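Local coordinates for protein CDP-glucose 4,6-dehydratase (Salmonella enterica subsp. enterica serovar Typhi, PDB 1WVG) that catalyses the NAD(+)-dependent dehydration of CDP-D-glucose to CDP-4-dehydro-6-deoxy-D-glucose, a step in making the dideoxy sugar of the lipopolysaccharide O-antigen, at residues A[23-28]-A[237-242]; A[126-131]-A[247-252]; A[256-261]-A[311-316]. All blocks are in the same frame, centred on the assembly; numbering follows the deposited sequence.

Contact 1: A[23-28]-A[237-242]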
loop_
_atom_site.group_PDB
_atom_site.type_symbol
_atom_site.label_atom_id
_atom_site.label_comp_id
_atom_site.label_asym_id
_atom_site.label_seq_id
_atom_site.Cartn_x
_atom_site.Cartn_y
_atom_site.Cartn_z
ATOM N N SER A 23 -30.612 17.506 14.542
ATOM C CA SER A 23 -31.261 18.306 15.558
ATOM C C SER A 23 -30.266 19.054 16.382
ATOM O O SER A 23 -30.431 20.230 16.695
ATOM C CB SER A 23 -32.073 17.426 16.481
ATOM O OG SER A 23 -33.200 17.000 15.769
ATOM N N TRP A 24 -29.214 18.354 16.754
ATOM C CA TRP A 24 -28.200 19.012 17.565
ATOM C C TRP A 24 -27.505 20.095 16.747
ATOM O O TRP A 24 -27.209 21.209 17.221
ATOM C CB TRP A 24 -27.192 18.000 18.111
ATOM C CG TRP A 24 -27.598 17.246 19.348
ATOM C CD1 TRP A 24 -27.996 15.950 19.399
ATOM C CD2 TRP A 24 -27.567 17.704 20.699
ATOM N NE1 TRP A 24 -28.238 15.558 20.704
ATOM C CE2 TRP A 24 -27.962 16.615 21.533
ATOM C CE3 TRP A 24 -27.290 18.929 21.287
ATOM C CZ2 TRP A 24 -28.049 16.730 22.937
ATOM C CZ3 TRP A 24 -27.361 19.037 22.672
ATOM C CH2 TRP A 24 -27.724 17.960 23.496
ATOM N N LEU A 25 -27.279 19.748 15.492
ATOM C CA LEU A 25 -26.640 20.729 14.632
ATOM C C LEU A 25 -27.539 21.933 14.406
ATOM O O LEU A 25 -27.137 23.098 14.544
ATOM C CB LEU A 25 -26.226 20.131 13.256
ATOM C CG LEU A 25 -25.478 21.144 12.383
ATOM C CD1 LEU A 25 -24.226 21.649 13.091
ATOM C CD2 LEU A 25 -25.127 20.537 11.033
ATOM N N SER A 26 -28.771 21.646 14.021
ATOM C CA SER A 26 -29.673 22.773 13.766
ATOM C C SER A 26 -29.833 23.699 14.976
ATOM O O SER A 26 -29.826 24.939 14.913
ATOM C CB SER A 26 -31.009 22.260 13.267
ATOM O OG SER A 26 -30.791 21.418 12.155
ATOM N N LEU A 27 -29.970 23.060 16.116
ATOM C CA LEU A 27 -30.074 23.794 17.328
ATOM C C LEU A 27 -28.847 24.684 17.530
ATOM O O LEU A 27 -28.940 25.903 17.748
ATOM C CB LEU A 27 -30.149 22.789 18.445
ATOM C CG LEU A 27 -30.409 23.494 19.751
ATOM C CD1 LEU A 27 -31.661 24.342 19.591
ATOM C CD2 LEU A 27 -30.678 22.431 20.815
ATOM N N TRP A 28 -27.672 24.061 17.438
ATOM C CA TRP A 28 -26.420 24.788 17.607
ATOM C C TRP A 28 -26.382 26.014 16.722
ATOM O O TRP A 28 -26.132 27.156 17.141
ATOM C CB TRP A 28 -25.217 23.897 17.198
ATOM C CG TRP A 28 -23.920 24.373 17.827
ATOM C CD1 TRP A 28 -23.653 25.645 18.252
ATOM C CD2 TRP A 28 -22.753 23.574 18.162
ATOM N NE1 TRP A 28 -22.401 25.698 18.822
ATOM C CE2 TRP A 28 -21.820 24.435 18.769
ATOM C CE3 TRP A 28 -22.408 22.215 18.007
ATOM C CZ2 TRP A 28 -20.571 23.952 19.228
ATOM C CZ3 TRP A 28 -21.187 21.731 18.471
ATOM C CH2 TRP A 28 -20.278 22.605 19.073
ATOM N N GLU A 237 -18.895 16.771 19.484
ATOM C CA GLU A 237 -17.524 16.758 18.989
ATOM C C GLU A 237 -17.340 16.858 17.474
ATOM O O GLU A 237 -16.670 17.776 16.990
ATOM C CB GLU A 237 -16.761 15.581 19.595
ATOM C CG GLU A 237 -16.925 15.597 21.126
ATOM C CD GLU A 237 -15.714 16.146 21.825
ATOM O OE1 GLU A 237 -15.151 17.171 21.481
ATOM O OE2 GLU A 237 -15.310 15.384 22.811
ATOM N N PRO A 238 -17.913 15.922 16.715
ATOM C CA PRO A 238 -17.757 15.966 15.278
ATOM C C PRO A 238 -18.493 17.173 14.754
ATOM O O PRO A 238 -18.018 17.821 13.837
ATOM C CB PRO A 238 -18.395 14.695 14.733
ATOM C CG PRO A 238 -19.266 14.113 15.842
ATOM C CD PRO A 238 -18.850 14.825 17.112
ATOM N N LEU A 239 -19.662 17.495 15.363
ATOM C CA LEU A 239 -20.403 18.677 14.945
ATOM C C LEU A 239 -19.499 19.901 14.894
ATOM O O LEU A 239 -19.531 20.687 13.956
ATOM C CB LEU A 239 -21.597 18.965 15.869
ATOM C CG LEU A 239 -22.730 17.978 15.565
ATOM C CD1 LEU A 239 -24.056 18.406 16.199
ATOM C CD2 LEU A 239 -22.848 17.840 14.062
ATOM N N SER A 240 -18.716 20.076 15.943
ATOM C CA SER A 240 -17.748 21.203 16.048
ATOM C C SER A 240 -16.795 21.140 14.878
ATOM O O SER A 240 -16.472 22.161 14.259
ATOM C CB SER A 240 -16.982 21.261 17.388
ATOM O OG SER A 240 -16.065 20.201 17.553
ATOM N N GLY A 241 -16.363 19.906 14.583
ATOM C CA GLY A 241 -15.487 19.714 13.456
ATOM C C GLY A 241 -16.201 20.133 12.190
ATOM O O GLY A 241 -15.639 20.883 11.372
ATOM N N TYR A 242 -17.458 19.671 12.015
ATOM C CA TYR A 242 -18.222 20.060 10.807
ATOM C C TYR A 242 -18.366 21.590 10.693
ATOM O O TYR A 242 -18.352 22.180 9.620
ATOM C CB TYR A 242 -19.690 19.570 10.787
ATOM C CG TYR A 242 -19.840 18.089 10.911
ATOM C CD1 TYR A 242 -18.716 17.261 10.920
ATOM C CD2 TYR A 242 -21.107 17.513 11.036
ATOM C CE1 TYR A 242 -18.864 15.871 11.009
ATOM C CE2 TYR A 242 -21.258 16.130 11.165
ATOM C CZ TYR A 242 -20.134 15.300 11.138
ATOM O OH TYR A 242 -20.260 13.921 11.268
#
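Leu239 reaches from helix 236-251 into helix 20-31 and carries most of this contact. The apolar packing comes first. Its CD1 lies 3.7 Å from Trp24 CB and 4.0 Å from Leu25 CB, and it also touches the backbone at Leu25 N. CD2 turns to the Leu25 side chain, where it meets both CB and CD1. The two leucine side chains meet at a slant.

The aromatic contacts come from Trp28. Its CG is anti to the backbone N (chi1 -158°), which sends the indole across to the second helix. There CZ3 packs 3.8 Å from Leu239 CB, and CH2 lies 3.9 Å from Ser240 CB. The six-membered end of the ring therefore does the touching. Of the Trp24 side chain, CB does the touching; the indole leads away, and NE1 bonds to Gly199 O.

The polar bonds lie beside this packing. Ser240 OG donates to Glu237 O over 2.6 Å, tilted 19° from the carbonyl plane. The same oxygen also accepts from Gly241 N. Ser240 OG is bonded to Trp316 NE1 and Tyr353 OH as well. Helix 342-355 packs on Trp24 and Trp28.

The short helix segments cross at -54°, with axes 10.5 Å apart at closest approach. The contact joins helix 236-251, whose Pro238 and Tyr242 lie on strand 187-197, to the nucleotide-site helix 20-31 that follows the first strand of the Rossmann fold.

Contact 2: A[126-131]-A[247-252]. With APR (adenosine-5-diphosphoribose), chain C.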
loop_
_atom_site.group_PDB
_atom_site.type_symbol
_atom_site.label_atom_id
_atom_site.label_comp_id
_atom_site.label_asym_id
_atom_site.label_seq_id
_atom_site.Cartn_x
_atom_site.Cartn_y
_atom_site.Cartn_z
ATOM N N ALA A 126 -19.926 26.719 0.694
ATOM C CA ALA A 126 -19.334 25.618 1.399
ATOM C C ALA A 126 -20.300 24.480 1.465
ATOM O O ALA A 126 -21.471 24.699 1.713
ATOM C CB ALA A 126 -18.989 26.058 2.812
ATOM N N VAL A 127 -19.801 23.292 1.187
ATOM C CA VAL A 127 -20.588 22.088 1.238
ATOM C C VAL A 127 -19.852 21.096 2.121
ATOM O O VAL A 127 -18.687 20.763 1.891
ATOM C CB VAL A 127 -20.889 21.490 -0.124
ATOM C CG1 VAL A 127 -21.806 20.276 0.055
ATOM C CG2 VAL A 127 -21.542 22.509 -1.040
ATOM N N VAL A 128 -20.546 20.670 3.166
ATOM C CA VAL A 128 -20.033 19.707 4.127
ATOM C C VAL A 128 -20.807 18.404 3.996
ATOM O O VAL A 128 -21.930 18.282 4.478
ATOM C CB VAL A 128 -20.049 20.200 5.563
ATOM C CG1 VAL A 128 -19.458 19.124 6.461
ATOM C CG2 VAL A 128 -19.227 21.495 5.673
ATOM N N ASN A 129 -20.201 17.423 3.314
ATOM C CA ASN A 129 -20.815 16.122 3.092
ATOM C C ASN A 129 -20.500 15.135 4.232
ATOM O O ASN A 129 -19.389 14.665 4.400
ATOM C CB ASN A 129 -20.470 15.583 1.673
ATOM C CG ASN A 129 -20.882 14.131 1.423
ATOM O OD1 ASN A 129 -21.991 13.761 1.781
ATOM N ND2 ASN A 129 -20.013 13.294 0.832
ATOM N N ILE A 130 -21.494 14.816 5.039
ATOM C CA ILE A 130 -21.310 13.890 6.122
ATOM C C ILE A 130 -21.363 12.446 5.652
ATOM O O ILE A 130 -22.389 11.961 5.159
ATOM C CB ILE A 130 -22.392 14.050 7.182
ATOM C CG1 ILE A 130 -22.083 15.268 8.049
ATOM C CG2 ILE A 130 -22.387 12.772 8.032
ATOM C CD1 ILE A 130 -22.138 16.562 7.284
ATOM N N THR A 131 -20.252 11.726 5.801
ATOM C CA THR A 131 -20.264 10.338 5.385
ATOM C C THR A 131 -20.341 9.452 6.630
ATOM O O THR A 131 -21.328 9.482 7.368
ATOM C CB THR A 131 -19.168 9.964 4.348
ATOM O OG1 THR A 131 -17.883 10.160 4.918
ATOM C CG2 THR A 131 -19.309 10.834 3.110
ATOM N N GLN A 247 -16.598 26.880 8.174
ATOM C CA GLN A 247 -16.037 28.205 8.306
ATOM C C GLN A 247 -14.880 28.410 7.312
ATOM O O GLN A 247 -14.842 29.338 6.495
ATOM C CB GLN A 247 -15.572 28.337 9.756
ATOM C CG GLN A 247 -16.758 28.741 10.657
ATOM C CD GLN A 247 -16.522 28.570 12.149
ATOM O OE1 GLN A 247 -17.493 28.485 12.922
ATOM N NE2 GLN A 247 -15.253 28.505 12.566
ATOM N N ARG A 248 -13.929 27.486 7.399
ATOM C CA ARG A 248 -12.742 27.461 6.562
ATOM C C ARG A 248 -13.057 27.348 5.097
ATOM O O ARG A 248 -12.463 28.027 4.278
ATOM C CB ARG A 248 -11.827 26.339 6.979
ATOM C CG ARG A 248 -11.482 26.600 8.430
ATOM C CD ARG A 248 -10.484 27.743 8.554
ATOM N NE ARG A 248 -9.259 27.228 9.143
ATOM C CZ ARG A 248 -8.026 27.643 8.886
ATOM N NH1 ARG A 248 -7.768 28.652 8.046
ATOM N NH2 ARG A 248 -7.018 27.013 9.508
ATOM N N LEU A 249 -14.017 26.503 4.761
ATOM C CA LEU A 249 -14.391 26.346 3.352
ATOM C C LEU A 249 -14.982 27.634 2.823
ATOM O O LEU A 249 -14.896 27.944 1.638
ATOM C CB LEU A 249 -15.446 25.230 3.095
ATOM C CG LEU A 249 -14.904 23.797 3.142
ATOM C CD1 LEU A 249 -16.072 22.809 3.328
ATOM C CD2 LEU A 249 -14.143 23.497 1.846
ATOM N N TYR A 250 -15.634 28.357 3.726
ATOM C CA TYR A 250 -16.279 29.598 3.336
ATOM C C TYR A 250 -15.310 30.576 2.703
ATOM O O TYR A 250 -15.559 31.170 1.645
ATOM C CB TYR A 250 -16.981 30.274 4.514
ATOM C CG TYR A 250 -18.133 31.084 3.999
ATOM C CD1 TYR A 250 -19.405 30.520 3.921
ATOM C CD2 TYR A 250 -17.965 32.410 3.589
ATOM C CE1 TYR A 250 -20.495 31.255 3.446
ATOM C CE2 TYR A 250 -19.045 33.162 3.115
ATOM C CZ TYR A 250 -20.314 32.578 3.038
ATOM O OH TYR A 250 -21.396 33.292 2.560
ATOM N N THR A 251 -14.184 30.714 3.366
ATOM C CA THR A 251 -13.189 31.601 2.850
ATOM C C THR A 251 -12.016 30.994 2.034
ATOM O O THR A 251 -11.484 31.679 1.160
ATOM C CB THR A 251 -12.849 32.564 3.959
ATOM O OG1 THR A 251 -12.623 31.799 5.129
ATOM C CG2 THR A 251 -14.104 33.429 4.098
ATOM N N GLU A 252 -11.640 29.710 2.279
ATOM C CA GLU A 252 -10.556 28.968 1.586
ATOM C C GLU A 252 -11.007 27.613 1.071
ATOM O O GLU A 252 -10.506 26.537 1.432
ATOM C CB GLU A 252 -9.295 28.797 2.441
ATOM C CG GLU A 252 -8.997 30.056 3.280
ATOM C CD GLU A 252 -7.846 29.875 4.231
ATOM O OE1 GLU A 252 -6.744 29.483 3.889
ATOM O OE2 GLU A 252 -8.164 30.138 5.467
HETATM N N1 APR C . -34.846 11.734 2.473
HETATM C C2 APR C . -34.613 12.726 3.364
HETATM N N3 APR C . -34.171 12.637 4.582
HETATM C C4 APR C . -33.903 11.360 4.925
HETATM C C5 APR C . -34.053 10.251 4.154
HETATM C C6 APR C . -34.577 10.451 2.842
HETATM N N6 APR C . -34.774 9.515 1.898
HETATM N N7 APR C . -33.650 9.115 4.846
HETATM C C8 APR C . -33.279 9.567 6.034
HETATM N N9 APR C . -33.413 10.918 6.131
HETATM C "C1'" APR C . -33.134 11.791 7.258
HETATM C "C2'" APR C . -34.018 11.464 8.429
HETATM O "O2'" APR C . -35.342 11.969 8.204
HETATM C "C3'" APR C . -33.257 12.219 9.521
HETATM O "O3'" APR C . -33.432 13.643 9.564
HETATM O "O4'" APR C . -31.854 11.519 7.732
HETATM C "C4'" APR C . -31.803 11.849 9.122
HETATM C "C5'" APR C . -31.262 10.615 9.781
HETATM O "O5'" APR C . -31.084 10.922 11.186
HETATM P PA APR C . -30.865 9.753 12.299
HETATM O O1A APR C . -31.532 8.440 11.915
HETATM O O2A APR C . -31.074 10.383 13.695
HETATM O O3A APR C . -29.322 9.478 12.137
HETATM P PB APR C . -28.094 10.397 12.678
HETATM O O1B APR C . -27.462 9.623 13.811
HETATM O O2B APR C . -28.508 11.841 12.891
HETATM O O5D APR C . -27.199 10.432 11.361
HETATM C C5D APR C . -26.991 11.702 10.723
HETATM O O4D APR C . -24.605 11.278 10.194
HETATM O O1D APR C . -23.561 9.335 10.975
HETATM C C1D APR C . -24.152 10.007 9.826
HETATM O O2D APR C . -25.131 8.280 8.388
HETATM C C2D APR C . -25.396 9.256 9.415
HETATM O O3D APR C . -25.690 10.523 7.418
HETATM C C3D APR C . -26.213 10.338 8.731
HETATM C C4D APR C . -25.946 11.509 9.648
#
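Leu249 packs against Ala126 at the start of strand 126-130, joining helix 236-251 to the parallel sheet of the Rossmann fold. The helix segment runs at 143° to the strand, with axes 7.7 Å apart at closest approach.

The Leu249 side chain can be followed outward. Its CB meets Ala126 CB at 3.6 Å. The small side chain of Ala126 is consistent with the close approach; the CA atoms of Ala126 and Leu249 are 5.4 Å apart. With CG anti to the carbonyl carbon (chi1 -76°), the CB-CG bond heads from the Ala126 end toward Val128. CD1 then points toward the strand at a slant. It lies 3.6 Å from Val127 O and 4.1 Å from Val128 CG2. CD2 turns to the residues after the helix and packs on the backbone at Phe256 C and Ser257 N. Ala189 of the neighbouring strand 187-197 also touches Leu249.

Tyr250 adds a smaller contact through its backbone N, near Ala126 CB. Its ring meets Phe6 edge-to-face and Lys10 by a cation-pi contact, both outside the two segments. Arg248 NH1 and Glu252 OE2, just past the helix, form a salt bridge away from the strand.

The other end of the strand reaches the bound adenosine-5-diphosphoribose. Lys161 NZ bonds to Thr131 O there, and Ile130 CG2 touches the ribose oxygen O4D at 3.4 Å.

Contact 3: A[256-261]-A[311-316]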
loop_
_atom_site.group_PDB
_atom_site.type_symbol
_atom_site.label_atom_id
_atom_site.label_comp_id
_atom_site.label_asym_id
_atom_site.label_seq_id
_atom_site.Cartn_x
_atom_site.Cartn_y
_atom_site.Cartn_z
ATOM N N PHE A 256 -9.424 23.545 1.803
ATOM C CA PHE A 256 -9.923 22.526 2.718
ATOM C C PHE A 256 -10.894 21.574 2.071
ATOM O O PHE A 256 -11.541 20.818 2.751
ATOM C CB PHE A 256 -10.572 23.186 3.930
ATOM C CG PHE A 256 -9.553 24.014 4.628
ATOM C CD1 PHE A 256 -9.452 25.374 4.333
ATOM C CD2 PHE A 256 -8.693 23.436 5.567
ATOM C CE1 PHE A 256 -8.478 26.144 4.969
ATOM C CE2 PHE A 256 -7.690 24.180 6.192
ATOM C CZ PHE A 256 -7.600 25.541 5.878
ATOM N N SER A 257 -11.003 21.662 0.752
ATOM C CA SER A 257 -11.892 20.855 -0.076
ATOM C C SER A 257 -11.356 19.424 -0.235
ATOM O O SER A 257 -10.822 19.044 -1.276
ATOM C CB SER A 257 -12.105 21.576 -1.416
ATOM O OG SER A 257 -13.125 20.973 -2.195
ATOM N N GLU A 258 -11.486 18.642 0.848
ATOM C CA GLU A 258 -11.017 17.256 0.933
ATOM C C GLU A 258 -11.712 16.450 2.041
ATOM O O GLU A 258 -12.721 16.861 2.586
ATOM C CB GLU A 258 -9.498 17.226 1.146
ATOM C CG GLU A 258 -9.025 18.282 2.144
ATOM C CD GLU A 258 -7.531 18.383 2.150
ATOM O OE1 GLU A 258 -6.821 17.549 2.659
ATOM O OE2 GLU A 258 -7.082 19.448 1.548
ATOM N N GLY A 259 -11.147 15.312 2.401
ATOM C CA GLY A 259 -11.720 14.476 3.426
ATOM C C GLY A 259 -11.071 14.695 4.761
ATOM O O GLY A 259 -9.863 14.908 4.862
ATOM N N TRP A 260 -11.917 14.633 5.784
ATOM C CA TRP A 260 -11.476 14.842 7.137
ATOM C C TRP A 260 -12.104 13.871 8.119
ATOM O O TRP A 260 -13.323 13.710 8.071
ATOM C CB TRP A 260 -11.912 16.276 7.564
ATOM C CG TRP A 260 -11.330 17.364 6.670
ATOM C CD1 TRP A 260 -11.900 17.919 5.565
ATOM C CD2 TRP A 260 -10.048 17.995 6.838
ATOM N NE1 TRP A 260 -11.066 18.870 5.065
ATOM C CE2 TRP A 260 -9.922 18.931 5.810
ATOM C CE3 TRP A 260 -9.027 17.872 7.798
ATOM C CZ2 TRP A 260 -8.785 19.733 5.711
ATOM C CZ3 TRP A 260 -7.915 18.672 7.718
ATOM C CH2 TRP A 260 -7.817 19.575 6.665
ATOM N N ASN A 261 -11.292 13.272 9.010
ATOM C CA ASN A 261 -11.785 12.404 10.078
ATOM C C ASN A 261 -11.974 13.273 11.332
ATOM O O ASN A 261 -11.114 14.136 11.670
ATOM C CB ASN A 261 -10.762 11.321 10.540
ATOM C CG ASN A 261 -10.477 10.229 9.558
ATOM O OD1 ASN A 261 -11.288 10.010 8.634
ATOM N ND2 ASN A 261 -9.320 9.573 9.744
ATOM N N ASN A 311 -6.247 17.570 13.513
ATOM C CA ASN A 311 -5.551 18.196 14.607
ATOM C C ASN A 311 -4.559 19.222 14.103
ATOM O O ASN A 311 -4.563 20.381 14.537
ATOM C CB ASN A 311 -4.809 17.199 15.484
ATOM C CG ASN A 311 -5.713 16.164 16.107
ATOM O OD1 ASN A 311 -5.257 15.037 16.389
ATOM N ND2 ASN A 311 -6.980 16.526 16.349
ATOM N N MET A 312 -3.696 18.773 13.197
ATOM C CA MET A 312 -2.672 19.648 12.626
ATOM C C MET A 312 -3.204 20.661 11.655
ATOM O O MET A 312 -2.900 21.830 11.731
ATOM C CB MET A 312 -1.654 18.974 11.697
ATOM C CG MET A 312 -1.285 17.558 11.999
ATOM S SD MET A 312 -0.957 17.254 13.736
ATOM C CE MET A 312 0.156 15.829 13.531
ATOM N N GLN A 313 -3.913 20.168 10.670
ATOM C CA GLN A 313 -4.407 21.022 9.609
ATOM C C GLN A 313 -5.561 22.008 9.877
ATOM O O GLN A 313 -5.560 23.115 9.306
ATOM C CB GLN A 313 -4.420 20.333 8.209
ATOM C CG GLN A 313 -3.147 19.517 7.927
ATOM C CD GLN A 313 -3.151 18.734 6.611
ATOM O OE1 GLN A 313 -2.238 17.934 6.336
ATOM N NE2 GLN A 313 -4.177 18.940 5.786
ATOM N N LEU A 314 -6.538 21.612 10.701
ATOM C CA LEU A 314 -7.666 22.485 11.007
ATOM C C LEU A 314 -7.458 23.060 12.382
ATOM O O LEU A 314 -8.146 24.015 12.780
ATOM C CB LEU A 314 -9.003 21.694 11.059
ATOM C CG LEU A 314 -9.569 21.340 9.688
ATOM C CD1 LEU A 314 -10.689 20.329 9.844
ATOM C CD2 LEU A 314 -10.093 22.604 9.000
ATOM N N GLY A 315 -6.512 22.417 13.086
ATOM C CA GLY A 315 -6.140 22.699 14.461
ATOM C C GLY A 315 -7.334 22.339 15.349
ATOM O O GLY A 315 -7.619 22.999 16.331
ATOM N N TRP A 316 -8.075 21.285 14.995
ATOM C CA TRP A 316 -9.247 20.903 15.772
ATOM C C TRP A 316 -8.946 19.784 16.758
ATOM O O TRP A 316 -8.292 18.810 16.419
ATOM C CB TRP A 316 -10.401 20.487 14.801
ATOM C CG TRP A 316 -11.588 19.824 15.457
ATOM C CD1 TRP A 316 -12.774 20.414 15.822
ATOM C CD2 TRP A 316 -11.694 18.444 15.856
ATOM N NE1 TRP A 316 -13.608 19.501 16.409
ATOM C CE2 TRP A 316 -12.976 18.283 16.432
ATOM C CE3 TRP A 316 -10.836 17.347 15.741
ATOM C CZ2 TRP A 316 -13.403 17.058 16.909
ATOM C CZ3 TRP A 316 -11.268 16.139 16.207
ATOM C CH2 TRP A 316 -12.524 16.008 16.787
#
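Strand 259-262 lies beside strand 187-197 in the parallel sheet of the Rossmann fold, and here the end of helix 308-314 packs on it and on the turn before it. Leu314 on Trp260 is the main contact. Leu314 CG is anti to its carbonyl carbon (chi1 -77°), which swings the branch over the indole. Leu314 CD1 sits over one face, a CH-pi contact 3.9 Å from the centroid of the six-membered ring and 22° off its normal. It is offset toward the rim, with CE3 the nearest ring atom.

The other methyl, Leu314 CD2, packs 3.8 Å from Phe256 CD2. The two side chains pass alongside, running opposite ways. Phe256 also brings CE2 to Gln313 O, which sits close to the ring plane, at the rim of the phenyl.

Gln313 comes to the far end of the indole. Its CB lies in the plane of the ring, 3.8 Å from Trp260 CH2. NE2 also approaches CH2, with the amide plane turned almost square to the ring. Lys309 makes a cation-pi contact with Trp260 and a salt bridge with Glu258. On the helix side, Met312 packs on Val142 of a second subunit.

One hydrogen bond within its own segment holds the indole's rotation. Trp260 NE1 donates to Phe256 O over 3.1 Å, with the acceptor almost in the ring plane and an N-H...O angle of 173°. Glu258 N reaches that oxygen from the same face of the carbonyl plane.

How the contacts relate
From the N terminus, residues 23-28 come first, on the helix after the first strand. 208 residues separate them from 237-242, which closes contact 1. Residues 126-131 lie inside that loop, but their partner 247-252 lies beyond it. Contacts 1 and 2 therefore cross, and both use helix 236-251. Contact 3 follows in series and closes a shorter loop of 49 residues. Helix 236-251 is tied to helix 20-31 and to strand 126-130, while contact 3 joins strand 259-262 to helix 308-314. Tyr242 of contact 1 packs on Ile130 of contact 2. Trp316 of contact 3 packs near Gly241 N and Glu237 O, and Arg248 of contact 2 packs on Phe256.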